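Local coordinates for hydrolase (Thermococcus thioreducens, PDB 6IAH), which is a magnesium-binding phosphatase of the haloacid dehalogenase superfamily, with diverse substrate specificity and possibly active on phosphoglycolate, at residues Trp2-Val7 and Arg183-Leu188; Gly194-Asp199 and Leu205-Tyr210. One frame throughout, in Å; residues are numbered along the deposited sequence.

Interaction 1: Trp2-Val7 and Arg183-Leu188. With MG (magnesium ion), chain B.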
loop_
_atom_site.group_PDB
_atom_site.type_symbol
_atom_site.label_atom_id
_atom_site.label_comp_id
_atom_site.label_asym_id
_atom_site.label_seq_id
_atom_site.Cartn_x
_atom_site.Cartn_y
_atom_site.Cartn_z
ATOM N N TRP A 2 14.162 -16.497 -9.515
ATOM C CA TRP A 2 13.524 -15.656 -8.481
ATOM C C TRP A 2 12.029 -15.646 -8.681
ATOM O O TRP A 2 11.592 -15.541 -9.796
ATOM C CB TRP A 2 14.006 -14.232 -8.588
ATOM C CG TRP A 2 15.354 -13.957 -7.912
ATOM C CD1 TRP A 2 16.552 -14.023 -8.496
ATOM C CD2 TRP A 2 15.593 -13.553 -6.549
ATOM N NE1 TRP A 2 17.535 -13.686 -7.614
ATOM C CE2 TRP A 2 16.979 -13.419 -6.395
ATOM C CE3 TRP A 2 14.781 -13.296 -5.452
ATOM C CZ2 TRP A 2 17.553 -13.011 -5.195
ATOM C CZ3 TRP A 2 15.337 -12.853 -4.287
ATOM C CH2 TRP A 2 16.714 -12.729 -4.142
ATOM N N ILE A 3 11.282 -15.766 -7.602
ATOM C CA ILE A 3 9.883 -15.349 -7.580
ATOM C C ILE A 3 9.807 -14.170 -6.551
ATOM O O ILE A 3 10.035 -14.338 -5.366
ATOM C CB ILE A 3 8.941 -16.479 -7.217
ATOM C CG1 ILE A 3 9.078 -17.666 -8.205
ATOM C CG2 ILE A 3 7.506 -15.998 -7.140
ATOM C CD1 ILE A 3 8.311 -18.881 -7.799
ATOM N N VAL A 4 9.484 -12.995 -7.062
ATOM C CA VAL A 4 9.402 -11.756 -6.307
ATOM C C VAL A 4 7.960 -11.320 -6.265
ATOM O O VAL A 4 7.275 -11.355 -7.286
ATOM C CB VAL A 4 10.278 -10.705 -6.879
ATOM C CG1 VAL A 4 10.407 -9.521 -5.910
ATOM C CG2 VAL A 4 11.690 -11.273 -7.099
ATOM N N PHE A 5 7.524 -10.922 -5.089
ATOM C CA PHE A 5 6.102 -10.569 -4.866
ATOM C C PHE A 5 5.978 -9.094 -4.428
ATOM O O PHE A 5 6.810 -8.524 -3.687
ATOM C CB PHE A 5 5.494 -11.398 -3.717
ATOM C CG PHE A 5 5.743 -12.855 -3.787
ATOM C CD1 PHE A 5 4.880 -13.673 -4.503
ATOM C CD2 PHE A 5 6.809 -13.436 -3.048
ATOM C CE1 PHE A 5 5.093 -15.037 -4.544
ATOM C CE2 PHE A 5 7.026 -14.797 -3.085
ATOM C CZ PHE A 5 6.140 -15.610 -3.826
ATOM N N ASP A 6 4.900 -8.484 -4.879
ATOM C CA ASP A 6 4.248 -7.392 -4.165
ATOM C C ASP A 6 3.575 -8.003 -2.927
ATOM O O ASP A 6 3.300 -9.206 -2.891
ATOM C CB ASP A 6 3.194 -6.737 -5.094
ATOM C CG ASP A 6 2.462 -5.529 -4.455
ATOM O OD1 ASP A 6 3.072 -4.715 -3.734
ATOM O OD2 ASP A 6 1.248 -5.422 -4.700
ATOM N N VAL A 7 3.301 -7.183 -1.921
ATOM C CA VAL A 7 2.593 -7.647 -0.734
ATOM C C VAL A 7 1.113 -7.330 -0.884
ATOM O O VAL A 7 0.309 -8.248 -0.952
ATOM C CB VAL A 7 3.178 -7.044 0.525
ATOM C CG1 VAL A 7 2.419 -7.452 1.770
ATOM C CG2 VAL A 7 4.620 -7.443 0.667
ATOM N N ARG A 183 15.422 0.072 -10.088
ATOM C CA ARG A 183 16.559 -0.214 -9.178
ATOM C C ARG A 183 16.114 -1.052 -7.962
ATOM O O ARG A 183 16.913 -1.742 -7.383
ATOM C CB ARG A 183 17.173 1.090 -8.663
ATOM C CG ARG A 183 17.780 1.969 -9.750
ATOM C CD ARG A 183 18.018 3.410 -9.278
ATOM N NE ARG A 183 18.475 4.250 -10.385
ATOM C CZ ARG A 183 17.717 4.731 -11.375
ATOM N NH1 ARG A 183 16.399 4.488 -11.422
ATOM N NH2 ARG A 183 18.284 5.481 -12.342
ATOM N N ALA A 184 14.832 -0.973 -7.589
ATOM C CA ALA A 184 14.251 -1.781 -6.521
ATOM C C ALA A 184 14.331 -3.287 -6.805
ATOM O O ALA A 184 14.594 -4.094 -5.908
ATOM C CB ALA A 184 12.766 -1.376 -6.282
ATOM N N LEU A 185 14.140 -3.646 -8.079
ATOM C CA LEU A 185 14.159 -5.013 -8.477
ATOM C C LEU A 185 15.619 -5.416 -8.671
ATOM O O LEU A 185 16.033 -6.508 -8.240
ATOM C CB LEU A 185 13.302 -5.218 -9.745
ATOM C CG LEU A 185 13.095 -6.687 -10.183
ATOM C CD1 LEU A 185 12.645 -7.703 -9.097
ATOM C CD2 LEU A 185 12.117 -6.672 -11.378
ATOM N N TRP A 186 16.416 -4.544 -9.258
ATOM C CA TRP A 186 17.836 -4.850 -9.436
ATOM C C TRP A 186 18.514 -5.101 -8.110
ATOM O O TRP A 186 19.335 -6.002 -7.981
ATOM C CB TRP A 186 18.541 -3.712 -10.155
ATOM C CG TRP A 186 19.991 -3.919 -10.248
ATOM C CD1 TRP A 186 20.938 -3.439 -9.402
ATOM C CD2 TRP A 186 20.669 -4.717 -11.219
ATOM N NE1 TRP A 186 22.186 -3.867 -9.818
ATOM C CE2 TRP A 186 22.040 -4.642 -10.941
ATOM C CE3 TRP A 186 20.246 -5.442 -12.330
ATOM C CZ2 TRP A 186 23.006 -5.288 -11.735
ATOM C CZ3 TRP A 186 21.206 -6.079 -13.131
ATOM C CH2 TRP A 186 22.564 -5.997 -12.829
ATOM N N GLU A 187 18.160 -4.292 -7.117
ATOM C CA GLU A 187 18.634 -4.473 -5.750
ATOM C C GLU A 187 18.557 -5.918 -5.262
ATOM O O GLU A 187 19.480 -6.414 -4.626
ATOM C CB GLU A 187 17.818 -3.578 -4.788
ATOM C CG GLU A 187 18.373 -3.459 -3.371
ATOM C CD GLU A 187 19.850 -3.061 -3.357
ATOM O OE1 GLU A 187 20.295 -2.416 -4.359
ATOM O OE2 GLU A 187 20.566 -3.450 -2.381
ATOM N N LEU A 188 17.433 -6.569 -5.529
ATOM C CA LEU A 188 17.211 -7.938 -5.131
ATOM C C LEU A 188 17.898 -8.931 -6.064
ATOM O O LEU A 188 18.642 -9.786 -5.609
ATOM C CB LEU A 188 15.720 -8.278 -5.120
ATOM C CG LEU A 188 14.883 -8.102 -3.879
ATOM C CD1 LEU A 188 13.593 -8.863 -4.114
ATOM C CD2 LEU A 188 15.645 -8.597 -2.654
HETATM MG MG MG B . -0.233 -4.206 -4.671
HETATM O O HOH W 1 0.635 -2.980 -3.353
HETATM O O HOH W 2 -1.973 -3.253 -4.482
HETATM O O HOH W 3 0.548 -3.122 -6.303
#

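Interaction 2: Gly194-Asp199 and Leu205-Tyr210. With MG (magnesium ion), chain B.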
loop_
_atom_site.group_PDB
_atom_site.type_symbol
_atom_site.label_atom_id
_atom_site.label_comp_id
_atom_site.label_asym_id
_atom_site.label_seq_id
_atom_site.Cartn_x
_atom_site.Cartn_y
_atom_site.Cartn_z
ATOM N N GLY A 194 13.900 -14.212 -13.379
ATOM C CA GLY A 194 12.789 -14.391 -12.466
ATOM C C GLY A 194 11.521 -13.785 -12.957
ATOM O O GLY A 194 11.400 -13.352 -14.127
ATOM N N VAL A 195 10.570 -13.745 -12.022
ATOM C CA VAL A 195 9.267 -13.172 -12.253
ATOM C C VAL A 195 8.843 -12.292 -11.050
ATOM O O VAL A 195 9.180 -12.618 -9.896
ATOM C CB VAL A 195 8.230 -14.279 -12.522
ATOM C CG1 VAL A 195 8.136 -15.291 -11.387
ATOM C CG2 VAL A 195 6.843 -13.700 -12.871
ATOM N N TYR A 196 8.101 -11.207 -11.348
ATOM C CA TYR A 196 7.487 -10.364 -10.346
ATOM C C TYR A 196 6.004 -10.591 -10.429
ATOM O O TYR A 196 5.460 -10.513 -11.505
ATOM C CB TYR A 196 7.784 -8.879 -10.568
ATOM C CG TYR A 196 7.380 -8.012 -9.397
ATOM C CD1 TYR A 196 8.121 -7.999 -8.211
ATOM C CD2 TYR A 196 6.222 -7.222 -9.437
ATOM C CE1 TYR A 196 7.716 -7.220 -7.123
ATOM C CE2 TYR A 196 5.827 -6.422 -8.364
ATOM C CZ TYR A 196 6.554 -6.433 -7.202
ATOM O OH TYR A 196 6.134 -5.668 -6.122
ATOM N N ILE A 197 5.373 -10.797 -9.276
ATOM C CA ILE A 197 3.881 -10.971 -9.157
ATOM C C ILE A 197 3.276 -9.720 -8.540
ATOM O O ILE A 197 3.576 -9.426 -7.378
ATOM C CB ILE A 197 3.542 -12.170 -8.257
ATOM C CG1 ILE A 197 4.435 -13.393 -8.515
ATOM C CG2 ILE A 197 2.037 -12.485 -8.337
ATOM C CD1 ILE A 197 4.542 -13.813 -9.949
ATOM N N GLY A 198 2.447 -8.983 -9.330
ATOM C CA GLY A 198 1.831 -7.728 -8.928
ATOM C C GLY A 198 0.308 -7.860 -9.083
ATOM O O GLY A 198 -0.158 -8.853 -9.595
ATOM N N ASP A 199 -0.390 -6.875 -8.556
ATOM C CA ASP A 199 -1.867 -6.721 -8.739
ATOM C C ASP A 199 -2.241 -5.421 -9.499
ATOM O O ASP A 199 -3.360 -5.258 -9.838
ATOM C CB ASP A 199 -2.552 -6.809 -7.386
ATOM C CG ASP A 199 -2.241 -5.638 -6.468
ATOM O OD1 ASP A 199 -1.048 -5.313 -6.171
ATOM O OD2 ASP A 199 -3.208 -5.019 -5.985
ATOM N N LEU A 205 4.321 -1.560 -14.896
ATOM C CA LEU A 205 5.255 -0.514 -15.299
ATOM C C LEU A 205 6.625 -0.686 -14.697
ATOM O O LEU A 205 7.699 -0.492 -15.385
ATOM C CB LEU A 205 4.663 0.851 -14.912
ATOM C CG LEU A 205 5.498 2.098 -15.077
ATOM C CD1 LEU A 205 6.148 2.294 -16.467
ATOM C CD2 LEU A 205 4.639 3.301 -14.719
ATOM N N PHE A 206 6.633 -1.018 -13.393
ATOM C CA PHE A 206 7.872 -1.351 -12.692
ATOM C C PHE A 206 8.746 -2.320 -13.515
ATOM O O PHE A 206 10.004 -2.151 -13.693
ATOM C CB PHE A 206 7.460 -1.928 -11.305
ATOM C CG PHE A 206 8.554 -2.511 -10.462
ATOM C CD1 PHE A 206 9.771 -1.848 -10.270
ATOM C CD2 PHE A 206 8.310 -3.687 -9.735
ATOM C CE1 PHE A 206 10.724 -2.351 -9.408
ATOM C CE2 PHE A 206 9.278 -4.179 -8.855
ATOM C CZ PHE A 206 10.492 -3.527 -8.732
ATOM N N VAL A 207 8.124 -3.420 -13.896
ATOM C CA VAL A 207 8.839 -4.481 -14.636
ATOM C C VAL A 207 9.140 -4.024 -16.099
ATOM O O VAL A 207 10.266 -4.222 -16.580
ATOM C CB VAL A 207 8.084 -5.826 -14.607
ATOM C CG1 VAL A 207 8.795 -6.864 -15.413
ATOM C CG2 VAL A 207 7.920 -6.319 -13.171
ATOM N N GLU A 208 8.192 -3.356 -16.758
ATOM C CA GLU A 208 8.534 -2.658 -18.057
ATOM C C GLU A 208 9.794 -1.796 -17.908
ATOM O O GLU A 208 10.704 -1.859 -18.754
ATOM C CB GLU A 208 7.373 -1.821 -18.540
ATOM C CG GLU A 208 6.231 -2.638 -19.114
ATOM C CD GLU A 208 4.856 -1.929 -19.151
ATOM O OE1 GLU A 208 4.715 -0.730 -18.885
ATOM O OE2 GLU A 208 3.870 -2.593 -19.455
ATOM N N ASN A 209 9.888 -1.029 -16.811
ATOM C CA ASN A 209 11.105 -0.228 -16.586
ATOM C C ASN A 209 12.352 -1.053 -16.398
ATOM O O ASN A 209 13.479 -0.644 -16.761
ATOM C CB ASN A 209 10.954 0.707 -15.367
ATOM C CG ASN A 209 9.963 1.838 -15.608
ATOM O OD1 ASN A 209 9.722 2.262 -16.748
ATOM N ND2 ASN A 209 9.356 2.311 -14.532
ATOM N N TYR A 210 12.202 -2.200 -15.754
ATOM C CA TYR A 210 13.346 -3.076 -15.526
ATOM C C TYR A 210 13.871 -3.634 -16.852
ATOM O O TYR A 210 15.110 -3.705 -17.118
ATOM C CB TYR A 210 12.940 -4.244 -14.560
ATOM C CG TYR A 210 14.139 -5.103 -14.196
ATOM C CD1 TYR A 210 14.990 -4.749 -13.161
ATOM C CD2 TYR A 210 14.422 -6.282 -14.926
ATOM C CE1 TYR A 210 16.112 -5.525 -12.838
ATOM C CE2 TYR A 210 15.500 -7.083 -14.610
ATOM C CZ TYR A 210 16.352 -6.703 -13.568
ATOM O OH TYR A 210 17.445 -7.477 -13.266
HETATM MG MG MG B . -0.233 -4.206 -4.671
HETATM O O HOH W 2 -1.973 -3.253 -4.482
HETATM O O HOH W 1 0.635 -2.980 -3.353
HETATM O O HOH W 3 0.548 -3.122 -6.303
#

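Interaction 1: Trp2-Val7 and Arg183-Leu188
V4 sends its two methyls to two different leucines of helix 183-189. CG1, anti to the backbone N (chi1 -168°), meets L188 CD1 at 3.7 Å, while CG2 lies more loosely against L185 CD1 at 4.2 Å. The valine is thus a forked bump set against two leucines one helical turn apart. L188 is the more deeply engaged of the two: its CD1 fits the hollow between V4 CG1 and the indole of W2, whose CZ3 lies 4.4 Å from that CD1. The six-membered part of the indole also reaches the backbone end of L188, with CZ2 3.4 Å from the carbonyl O of L188, which approaches the ring obliquely. The carbonyl carbon of L188 sits over one face near the rim. On the five-membered part of the indole, NE1 is hydrogen-bonded to E192 OE1. An alanine in place of W2 would probably open a gap beside L188 and leave the E192 carboxylate without its N-H partner. Strand and helix axes approach to 11.0 Å and run more antiparallel than parallel, at 138°. The strand then leads to D6, whose OD2 binds magnesium at 1.9 Å and whose OD1 is salt-bridged to K179. This is a helix covering the central strand of the parallel Rossmann-like HAD sheet, with the DxDxV metal-binding motif at the strand's end.

Interaction 2: Gly194-Asp199 and Leu205-Tyr210
Y196 turns its CG away from its own backbone N (chi1 -169°), which lifts the phenol off the sheet toward the helix. F206 does the same from the other side (chi1 172°), so that its ring drops onto the tyrosine. The two meet as a T-shaped pair: the CD2-CE2 edge of F206 comes down over the middle of one Y196 face, with the planes at 86° and the centroids 5.1 Å apart. F206 CE2 is 3.8 Å from Y196 CE1, and its neighbour CD2 lies over the CE2 side of the same face, 3.9 Å from Y196 CE2. Nearer the strand, V207 fills the angle at the root of the tyrosine, its CG2 packing at 3.7 Å on Y196 CB. Edge and methyl press on the same side of the tyrosine, one over the ring and one at its root, and the aromatic edge should hinder the ring from turning. No hydrogen bond crosses between the two segments; the buried hydroxyl of Y196 is satisfied by the backbone O of V149 and by K179 NZ. Beyond the strand, D199 binds magnesium through OD1 at 2.0 Å, and its OD2 accepts a hydrogen bond of 2.6 Å from water 2, itself a ligand of the metal. The backbone N of D199 is hydrogen-bonded to D203 near the start of the helix. Strand 194-198 and helix 201-213 open a beta-alpha-beta unit completed by strand 218-221, and the GDxxxD sequence at their junction fits motif IV of the HAD active site.

The two interactions sit side by side on one face of the sheet, their centres about 8 Å apart, because strands 2-5 and 194-198 are parallel neighbours. V4 O probably accepts a hydrogen bond from I197 N at 2.8 Å. The helices meet too, L185 CB lying 3.4 Å from F206 CZ, so interactions 1 and 2 form one continuous apolar layer. At the strand ends both lead to the same magnesium: D6 OD2 and D199 OD1 approach to 2.7 Å, a closeness the shared cation probably makes tolerable. D8 O and three waters complete the shell. Y196 links core and site, its OH 3.2 Å from D6 CA.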